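Local coordinates for putative lipoprotein (Bacteroides fragilis, PDB 3QNK) that probably binds glycans at the cell surface as an outer-membrane SusD-family lipoprotein, helping to deliver them for uptake, at residues 282-287 against 320-325; 295-300 against 469-474; 305-308 against 312-315; 474-477 against 481-484. One frame throughout, in Å; residues are numbered along the deposited sequence.

Contact 1: residues 282-287 against 320-325; sequences DAFEMA and YANIVF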
# COMPACT_ATOMS: atom_id res chain seq x y z
N ASP B 282 2.88 -13.92 35.14
CA ASP B 282 3.12 -15.14 35.93
C ASP B 282 4.44 -15.81 35.61
O ASP B 282 4.98 -16.50 36.48
CB ASP B 282 1.98 -16.15 35.69
CG ASP B 282 0.66 -15.84 36.43
OD1 ASP B 282 0.67 -14.97 37.34
OD2 ASP B 282 -0.36 -16.50 36.12
N ALA B 283 4.96 -15.62 34.36
CA ALA B 283 6.19 -16.22 33.87
C ALA B 283 7.47 -15.49 34.36
O ALA B 283 8.57 -16.08 34.28
CB ALA B 283 6.15 -16.27 32.36
N PHE B 284 7.36 -14.25 34.88
CA PHE B 284 8.51 -13.53 35.45
C PHE B 284 8.82 -14.11 36.82
O PHE B 284 7.96 -14.17 37.69
CB PHE B 284 8.26 -12.03 35.55
CG PHE B 284 8.32 -11.29 34.25
CD1 PHE B 284 9.54 -10.83 33.75
CD2 PHE B 284 7.17 -11.03 33.53
CE1 PHE B 284 9.61 -10.14 32.54
CE2 PHE B 284 7.23 -10.33 32.32
CZ PHE B 284 8.44 -9.90 31.83
N GLU B 285 10.03 -14.60 36.97
CA GLU B 285 10.50 -15.21 38.20
C GLU B 285 10.80 -14.20 39.28
O GLU B 285 11.00 -13.02 38.98
CB GLU B 285 11.79 -15.99 37.92
CG GLU B 285 11.62 -17.26 37.11
CD GLU B 285 12.95 -17.84 36.70
OE1 GLU B 285 13.70 -18.26 37.61
OE2 GLU B 285 13.28 -17.81 35.49
N MSE B 286 10.92 -14.70 40.52
CA MSE B 286 11.36 -13.90 41.66
C MSE B 286 12.84 -13.58 41.45
O MSE B 286 13.52 -14.28 40.69
CB MSE B 286 11.13 -14.67 42.97
CG MSE B 286 9.68 -15.02 43.18
SE MSE B 286 8.53 -13.45 43.20
CE MSE B 286 8.99 -12.68 44.87
N ALA B 287 13.37 -12.54 42.12
CA ALA B 287 14.77 -12.11 41.97
C ALA B 287 15.77 -13.22 42.24
O ALA B 287 16.86 -13.16 41.69
CB ALA B 287 15.06 -10.93 42.86
N TYR B 320 10.24 -5.38 36.01
CA TYR B 320 10.09 -3.92 36.16
C TYR B 320 10.56 -3.18 34.92
O TYR B 320 10.14 -2.06 34.69
CB TYR B 320 10.83 -3.42 37.43
CG TYR B 320 10.39 -4.15 38.68
CD1 TYR B 320 9.14 -3.90 39.26
CD2 TYR B 320 11.15 -5.20 39.21
CE1 TYR B 320 8.71 -4.61 40.38
CE2 TYR B 320 10.72 -5.92 40.32
CZ TYR B 320 9.51 -5.62 40.90
OH TYR B 320 9.10 -6.41 41.96
N ALA B 321 11.39 -3.84 34.11
CA ALA B 321 11.92 -3.31 32.87
C ALA B 321 10.91 -3.41 31.74
O ALA B 321 10.94 -2.59 30.83
CB ALA B 321 13.18 -4.06 32.48
N ASN B 322 10.02 -4.42 31.78
CA ASN B 322 9.05 -4.66 30.73
C ASN B 322 7.60 -4.25 31.04
O ASN B 322 6.84 -3.95 30.11
CB ASN B 322 8.99 -6.16 30.43
CG ASN B 322 10.08 -6.70 29.58
OD1 ASN B 322 9.86 -6.97 28.40
ND2 ASN B 322 11.25 -6.98 30.17
N ILE B 323 7.18 -4.37 32.32
CA ILE B 323 5.78 -4.20 32.68
C ILE B 323 5.48 -2.90 33.42
O ILE B 323 6.11 -2.61 34.44
CB ILE B 323 5.33 -5.45 33.53
CG1 ILE B 323 5.67 -6.82 32.85
CG2 ILE B 323 3.87 -5.39 33.92
CD1 ILE B 323 5.23 -7.03 31.35
N VAL B 324 4.48 -2.17 32.91
CA VAL B 324 3.86 -0.99 33.52
C VAL B 324 2.59 -1.56 34.18
O VAL B 324 1.69 -2.07 33.48
CB VAL B 324 3.57 0.17 32.52
CG1 VAL B 324 2.84 1.33 33.20
CG2 VAL B 324 4.84 0.65 31.83
N PHE B 325 2.55 -1.53 35.54
CA PHE B 325 1.45 -2.09 36.34
C PHE B 325 0.87 -1.04 37.34
O PHE B 325 1.37 0.07 37.45
CB PHE B 325 1.92 -3.35 37.09
CG PHE B 325 3.21 -3.10 37.85
CD1 PHE B 325 3.19 -2.51 39.11
CD2 PHE B 325 4.44 -3.43 37.29
CE1 PHE B 325 4.37 -2.22 39.77
CE2 PHE B 325 5.62 -3.15 37.97
CZ PHE B 325 5.57 -2.52 39.19

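Contact 2: residues 295-300 against 469-474; sequences YSQAPA and TLHGVR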
# COMPACT_ATOMS: atom_id res chain seq x y z
N TYR B 295 -1.38 -16.28 39.12
CA TYR B 295 -2.73 -15.74 39.30
C TYR B 295 -3.68 -16.03 38.16
O TYR B 295 -4.87 -15.89 38.37
CB TYR B 295 -2.65 -14.22 39.51
CG TYR B 295 -1.97 -13.85 40.80
CD1 TYR B 295 -0.59 -13.71 40.87
CD2 TYR B 295 -2.71 -13.63 41.97
CE1 TYR B 295 0.05 -13.37 42.06
CE2 TYR B 295 -2.09 -13.27 43.16
CZ TYR B 295 -0.71 -13.15 43.20
OH TYR B 295 -0.08 -12.81 44.37
N SER B 296 -3.19 -16.42 36.96
CA SER B 296 -4.06 -16.61 35.79
C SER B 296 -5.22 -17.52 36.02
O SER B 296 -6.29 -17.23 35.49
CB SER B 296 -3.27 -17.11 34.59
OG SER B 296 -2.35 -16.11 34.19
N GLN B 297 -5.04 -18.61 36.79
CA GLN B 297 -6.12 -19.59 37.00
C GLN B 297 -6.88 -19.35 38.31
O GLN B 297 -7.65 -20.22 38.74
CB GLN B 297 -5.58 -21.03 36.91
CG GLN B 297 -4.82 -21.38 35.61
CD GLN B 297 -5.48 -20.92 34.32
OE1 GLN B 297 -6.64 -21.25 34.05
NE2 GLN B 297 -4.73 -20.17 33.47
N ALA B 298 -6.72 -18.15 38.89
CA ALA B 298 -7.44 -17.76 40.10
C ALA B 298 -8.93 -17.65 39.82
O ALA B 298 -9.30 -17.21 38.72
CB ALA B 298 -6.92 -16.44 40.61
N PRO B 299 -9.82 -18.05 40.78
CA PRO B 299 -11.27 -17.82 40.54
C PRO B 299 -11.56 -16.32 40.44
O PRO B 299 -10.90 -15.52 41.11
CB PRO B 299 -11.94 -18.46 41.76
CG PRO B 299 -10.90 -18.60 42.79
CD PRO B 299 -9.55 -18.61 42.12
N ALA B 300 -12.51 -15.92 39.57
CA ALA B 300 -12.87 -14.52 39.30
C ALA B 300 -13.48 -13.79 40.52
O ALA B 300 -13.44 -12.56 40.57
CB ALA B 300 -13.85 -14.46 38.13
N THR B 469 -7.64 -19.20 26.60
CA THR B 469 -8.24 -18.14 27.39
C THR B 469 -7.11 -17.45 28.11
O THR B 469 -6.37 -18.09 28.87
CB THR B 469 -9.33 -18.67 28.30
OG1 THR B 469 -10.36 -19.21 27.49
CG2 THR B 469 -9.91 -17.58 29.19
N LEU B 470 -6.96 -16.14 27.84
CA LEU B 470 -5.93 -15.29 28.43
C LEU B 470 -6.57 -14.43 29.49
O LEU B 470 -7.78 -14.18 29.45
CB LEU B 470 -5.19 -14.47 27.37
CG LEU B 470 -4.53 -15.27 26.25
CD1 LEU B 470 -4.04 -14.35 25.20
CD2 LEU B 470 -3.35 -16.13 26.77
N HIS B 471 -5.77 -14.00 30.47
CA HIS B 471 -6.25 -13.30 31.63
C HIS B 471 -5.54 -11.96 31.85
O HIS B 471 -4.58 -11.62 31.17
CB HIS B 471 -6.04 -14.21 32.86
CG HIS B 471 -6.82 -15.48 32.76
ND1 HIS B 471 -6.29 -16.61 32.15
CD2 HIS B 471 -8.10 -15.74 33.12
CE1 HIS B 471 -7.25 -17.52 32.19
NE2 HIS B 471 -8.36 -17.04 32.75
N GLY B 472 -6.07 -11.22 32.82
CA GLY B 472 -5.55 -9.93 33.26
C GLY B 472 -6.04 -9.61 34.66
O GLY B 472 -6.56 -10.49 35.34
N VAL B 473 -5.88 -8.37 35.10
CA VAL B 473 -6.37 -7.95 36.41
C VAL B 473 -7.30 -6.74 36.25
O VAL B 473 -7.25 -6.04 35.23
CB VAL B 473 -5.27 -7.71 37.49
CG1 VAL B 473 -4.48 -8.98 37.76
CG2 VAL B 473 -4.35 -6.53 37.14
N ARG B 474 -8.16 -6.52 37.24
CA ARG B 474 -9.12 -5.44 37.35
C ARG B 474 -9.12 -5.00 38.79
O ARG B 474 -9.25 -5.86 39.66
CB ARG B 474 -10.48 -5.96 36.90
CG ARG B 474 -11.64 -5.04 37.02
CD ARG B 474 -12.89 -5.78 36.57
NE ARG B 474 -13.70 -6.20 37.71
CZ ARG B 474 -14.43 -7.31 37.76
NH1 ARG B 474 -14.47 -8.13 36.72
NH2 ARG B 474 -15.13 -7.59 38.85

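Contact 3: residues 305-308 against 312-315; sequences DINT and YEGR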
# COMPACT_ATOMS: atom_id res chain seq x y z
N ASP B 305 -5.09 -8.40 47.67
CA ASP B 305 -4.56 -7.11 48.08
C ASP B 305 -3.13 -7.06 47.62
O ASP B 305 -2.33 -7.92 47.99
CB ASP B 305 -4.67 -6.91 49.59
CG ASP B 305 -4.36 -5.49 50.04
OD1 ASP B 305 -3.16 -5.09 49.95
OD2 ASP B 305 -5.30 -4.79 50.50
N ILE B 306 -2.81 -6.06 46.80
CA ILE B 306 -1.51 -5.83 46.18
C ILE B 306 -0.36 -5.84 47.22
O ILE B 306 0.78 -6.14 46.89
CB ILE B 306 -1.60 -4.49 45.39
CG1 ILE B 306 -0.82 -4.56 44.11
CG2 ILE B 306 -1.31 -3.22 46.22
CD1 ILE B 306 -1.03 -3.32 43.21
N ASN B 307 -0.69 -5.55 48.49
CA ASN B 307 0.26 -5.48 49.58
C ASN B 307 0.29 -6.74 50.43
O ASN B 307 1.37 -7.07 50.92
CB ASN B 307 0.00 -4.24 50.44
CG ASN B 307 0.23 -2.93 49.68
OD1 ASN B 307 -0.62 -2.02 49.66
ND2 ASN B 307 1.38 -2.79 48.99
N THR B 308 -0.83 -7.47 50.61
CA THR B 308 -0.79 -8.71 51.41
C THR B 308 -0.12 -9.79 50.55
O THR B 308 0.93 -10.31 50.94
CB THR B 308 -2.13 -9.10 52.01
OG1 THR B 308 -2.96 -9.62 50.99
CG2 THR B 308 -2.81 -7.93 52.70
N TYR B 312 3.44 -7.61 42.68
CA TYR B 312 4.45 -6.82 41.96
C TYR B 312 5.73 -6.56 42.77
O TYR B 312 6.56 -5.77 42.33
CB TYR B 312 3.84 -5.48 41.47
CG TYR B 312 2.54 -5.66 40.71
CD1 TYR B 312 2.42 -6.62 39.70
CD2 TYR B 312 1.43 -4.86 40.98
CE1 TYR B 312 1.23 -6.78 38.99
CE2 TYR B 312 0.23 -5.04 40.30
CZ TYR B 312 0.13 -6.00 39.31
OH TYR B 312 -1.03 -6.17 38.61
N GLU B 313 5.90 -7.25 43.91
CA GLU B 313 7.06 -7.19 44.80
C GLU B 313 8.03 -8.35 44.54
O GLU B 313 7.62 -9.46 44.20
CB GLU B 313 6.56 -7.23 46.27
CG GLU B 313 6.05 -5.91 46.84
CD GLU B 313 5.04 -5.96 47.98
OE1 GLU B 313 5.03 -6.96 48.73
OE2 GLU B 313 4.26 -4.98 48.13
N GLY B 314 9.31 -8.07 44.70
CA GLY B 314 10.42 -9.03 44.67
C GLY B 314 10.77 -9.75 43.39
O GLY B 314 11.50 -10.75 43.43
N ARG B 315 10.29 -9.22 42.25
CA ARG B 315 10.52 -9.82 40.93
C ARG B 315 11.92 -9.56 40.41
O ARG B 315 12.63 -8.68 40.92
CB ARG B 315 9.50 -9.27 39.93
CG ARG B 315 8.05 -9.64 40.20
CD ARG B 315 7.74 -11.13 40.27
NE ARG B 315 6.32 -11.27 40.53
CZ ARG B 315 5.45 -11.76 39.67
NH1 ARG B 315 5.86 -12.30 38.53
NH2 ARG B 315 4.15 -11.77 39.96

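Contact 4: residues 474-477 against 481-484; sequences RFVS and FKVT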
# COMPACT_ATOMS: atom_id res chain seq x y z
N ARG B 474 -8.16 -6.52 37.24
CA ARG B 474 -9.12 -5.44 37.35
C ARG B 474 -9.12 -5.00 38.79
O ARG B 474 -9.25 -5.86 39.66
CB ARG B 474 -10.48 -5.96 36.90
CG ARG B 474 -11.64 -5.04 37.02
CD ARG B 474 -12.89 -5.78 36.57
NE ARG B 474 -13.70 -6.20 37.71
CZ ARG B 474 -14.43 -7.31 37.76
NH1 ARG B 474 -14.47 -8.13 36.72
NH2 ARG B 474 -15.13 -7.59 38.85
N PHE B 475 -8.92 -3.71 39.06
CA PHE B 475 -8.88 -3.19 40.43
C PHE B 475 -10.27 -2.77 40.90
O PHE B 475 -11.03 -2.09 40.20
CB PHE B 475 -7.87 -2.07 40.60
CG PHE B 475 -6.47 -2.64 40.77
CD1 PHE B 475 -5.79 -3.19 39.68
CD2 PHE B 475 -5.84 -2.63 42.01
CE1 PHE B 475 -4.53 -3.76 39.84
CE2 PHE B 475 -4.57 -3.19 42.16
CZ PHE B 475 -3.93 -3.77 41.08
N VAL B 476 -10.61 -3.26 42.09
CA VAL B 476 -11.90 -3.03 42.76
C VAL B 476 -11.72 -1.97 43.89
O VAL B 476 -12.70 -1.48 44.44
CB VAL B 476 -12.55 -4.34 43.27
CG1 VAL B 476 -12.85 -5.28 42.10
CG2 VAL B 476 -11.70 -5.04 44.32
N SER B 477 -10.46 -1.61 44.19
CA SER B 477 -10.12 -0.61 45.19
C SER B 477 -8.73 -0.10 44.86
O SER B 477 -8.09 -0.70 44.01
CB SER B 477 -10.20 -1.19 46.60
OG SER B 477 -8.98 -1.80 46.96
N PHE B 481 -7.62 -6.12 43.69
CA PHE B 481 -7.93 -6.56 42.35
C PHE B 481 -8.48 -7.98 42.32
O PHE B 481 -8.32 -8.74 43.28
CB PHE B 481 -6.67 -6.47 41.46
CG PHE B 481 -5.59 -7.46 41.81
CD1 PHE B 481 -4.64 -7.16 42.78
CD2 PHE B 481 -5.51 -8.68 41.17
CE1 PHE B 481 -3.65 -8.09 43.14
CE2 PHE B 481 -4.52 -9.62 41.51
CZ PHE B 481 -3.60 -9.31 42.49
N LYS B 482 -9.13 -8.32 41.19
CA LYS B 482 -9.68 -9.61 40.77
C LYS B 482 -8.96 -10.01 39.47
O LYS B 482 -8.55 -9.12 38.71
CB LYS B 482 -11.21 -9.50 40.53
CG LYS B 482 -12.11 -9.42 41.77
CD LYS B 482 -13.51 -9.00 41.33
CE LYS B 482 -14.61 -9.12 42.37
NZ LYS B 482 -15.84 -9.75 41.81
N VAL B 483 -8.81 -11.33 39.20
CA VAL B 483 -8.22 -11.83 37.94
C VAL B 483 -9.36 -11.96 36.95
O VAL B 483 -10.42 -12.47 37.29
CB VAL B 483 -7.40 -13.15 38.11
CG1 VAL B 483 -6.82 -13.63 36.78
CG2 VAL B 483 -6.28 -12.95 39.15
N THR B 484 -9.17 -11.46 35.74
CA THR B 484 -10.20 -11.46 34.68
C THR B 484 -9.81 -12.27 33.46
O THR B 484 -8.62 -12.46 33.24
CB THR B 484 -10.39 -9.99 34.20
OG1 THR B 484 -9.15 -9.48 33.66
CG2 THR B 484 -10.90 -9.08 35.30

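Contact 1: residues 282-287 against 320-325
Phe284, just beyond the end of helix 278-283, packs against Asn322 and Ile323, where helix 317-322 gives way to the short strand 323-324. Within the SusD-like fold, this joins the loop after helix 278-283 to the end of helix 317-322, and it illustrates how one aromatic ring can tie together chain pieces that share no backbone bonding. The CA atoms of Phe284 and Tyr320, the nearest across the two segments, are still 9.8 Å apart, so side chains bridge the gap. CB of Phe284 points toward 320-325, and with CG beside its own backbone N (chi1 -75°) the ring reaches Ile323, which comes from the opposite direction. Phe284 CE2 lies 3.9 Å from Ile323 CG1, and Ile323 CD1 is about equally near. Ile323 is the first residue to leave helical backbone angles, and it also rests on Pro276 and Tyr359.

Asn322 contributes only its aliphatic root, crossing the phenyl group at about a right angle. Its amide faces other duties: ND2 donates back to Arg318 O within the same helix region, and OD1 is bonded to Lys363 NZ, so both ends of this buried polar group are satisfied. Helix 432-446 adds Ile445 to the surroundings of the phenyl ring. The amide and ring planes stand 50° apart, and the meeting point is Phe284 CZ with Asn322 CB, at 4.0 Å.

Contact 2: residues 295-300 against 469-474
The imidazole of His471 presents one face to the backbone carbonyl of Ser296, whose O sits 3.2 Å above the plane of the His471 ring and over its centre. The oxygen is consequently almost equidistant from all five ring atoms, for example 3.3 Å from His471 CG, and its closeness to ND1 and NE2 does not amount to hydrogen bonding. What meets here is a carbonyl and a pi face, a useful case of a polar contact made without a donor. The ring is held from elsewhere: ND1 is hydrogen-bonded to Glu279 OE2 in helix 278-283, and that carboxylate may favour the protonated imidazolium, whose electron-poor face would suit the carbonyl oxygen better.

A torsion that sets CG of His471 beside its backbone N (chi1 -62°) brings the ring under the Ser296 carbonyl. Ser296 CB approaches His471 ND1 to 3.9 Å, while its OG turns to Asp282 OD2. Gln297, whose side chain folds back at chi2, crosses the histidine at about a right angle. Its NE2 lies 3.9 Å from His471 CE1, with the amide plane nearly perpendicular to the ring (88°).

The carbonyl over the ring belongs to the central peptide of a type I beta turn running from Tyr295 to Ala298 and closed by Ala298 N to Tyr295 O (3.0 Å). The turn thus docks on strand 469-475, an outermost strand of the antiparallel three-stranded sheet.

Contact 3: residues 305-308 against 312-315
Ile306 has a chi1 of -143° followed by an extended chi2 of 172°, and together they carry CD1 out to the ring of Tyr312. The two residues belong to one connection between strand 304-305 and helix 317-322, whose first part is an Asx turn built on Asp305. Here the principle is that parts of a single loop can be matched through their side chains: within this connection the two segments meet in that way. Ile306 CD1 comes in at the ring edge, near its plane, 3.6 Å from Tyr312 CE2 and 3.7 Å from Tyr312 CD2. CG1 of the isoleucine follows behind, 3.9 Å from the same CD2.

The tyrosine itself is fixed from several quarters. Its ring stacks with Phe325, its OH is hydrogen-bonded to Tyr359 OH, and its carbonyl O to Tyr320 OH. Farther out, on the exposed side of the loop, Asn307 and Glu313 cross at about a right angle with amide and carboxylate nearly coplanar. Even so, Asn307 ND2 and Glu313 OE2 stay 3.7 Å apart, a polar proximity and not a hydrogen bond.

Beneath Ile306 the Asx turn shapes the backbone that presents it. Asp305 OD1 also draws a weak bond from Thr308 N at 3.4 Å. Its stronger partner is Asn307 N, 2.9 Å away with an N-H...O angle of 152°, received on the OD1 lone pair turned away from OD2.

Contact 4: residues 474-477 against 481-484
Arg474 runs alongside Lys482 across a beta hairpin, and its side chain can be traced outward atom by atom. CB touches the methyl of Thr484, with Arg474 CB 3.5 Å from Thr484 CG2. Because CG is trans to the backbone N (chi1 176°), the chain first rises straight from the strand; CD still passes near that methyl, and a bend at chi3 (103°) then turns the guanidinium against the outer part of the Lys482 side chain. NH1 of Arg474 remains 4.0 Å from Thr484 CG2. NH2 lies against Lys482 CD, and Arg474 NH2 is also 3.7 Å from Lys482 NZ. These like charges sit at the protein surface, where solvent probably softens their repulsion. Val476 CG1 adds an apolar touch to Lys482 CD at 3.9 Å.

Beneath the two basic chains, Arg474 and Lys482 form an antiparallel hydrogen-bonded pair, with Lys482 N to Arg474 O at 2.9 Å and Arg474 N to Lys482 O at 3.0 Å. The next pair, Phe475 and Phe481, is non-hydrogen-bonded and lies on the other face of the sheet. Phe481 CB stands 3.6 Å from the centroid of the Phe475 ring, a CH-pi contact over the face, while the two ring planes incline at 42°.

On that aromatic face Phe475 also stacks with His326, and Phe481 meets Phe304. Strand 480-488 runs between strand 304-305 and strand 469-475 as the middle member of the sheet.

How the contacts relate
All four contacts lie in the SusD-family part of the chain and on the same side of its centre. Contact 3 is nested inside the loops closed by contacts 1 and 2, whose segments alternate along the sequence; contact 4 follows contacts 1 and 3. Contacts 2 and 4, with centres about 9 Å apart, share Arg474 and strand 469-475. Contacts 1 and 3, about 11 Å apart, are joined by Ala287 N to Gly314 O, while Asp282 links contact 1 to the turn of contact 2. Contact 3 reaches contact 4 through Ile306 and Phe475. The connection after helix 278-283 supplies strand 304-305 to the sheet and is fastened to the hairpin 469-488, much later in the chain.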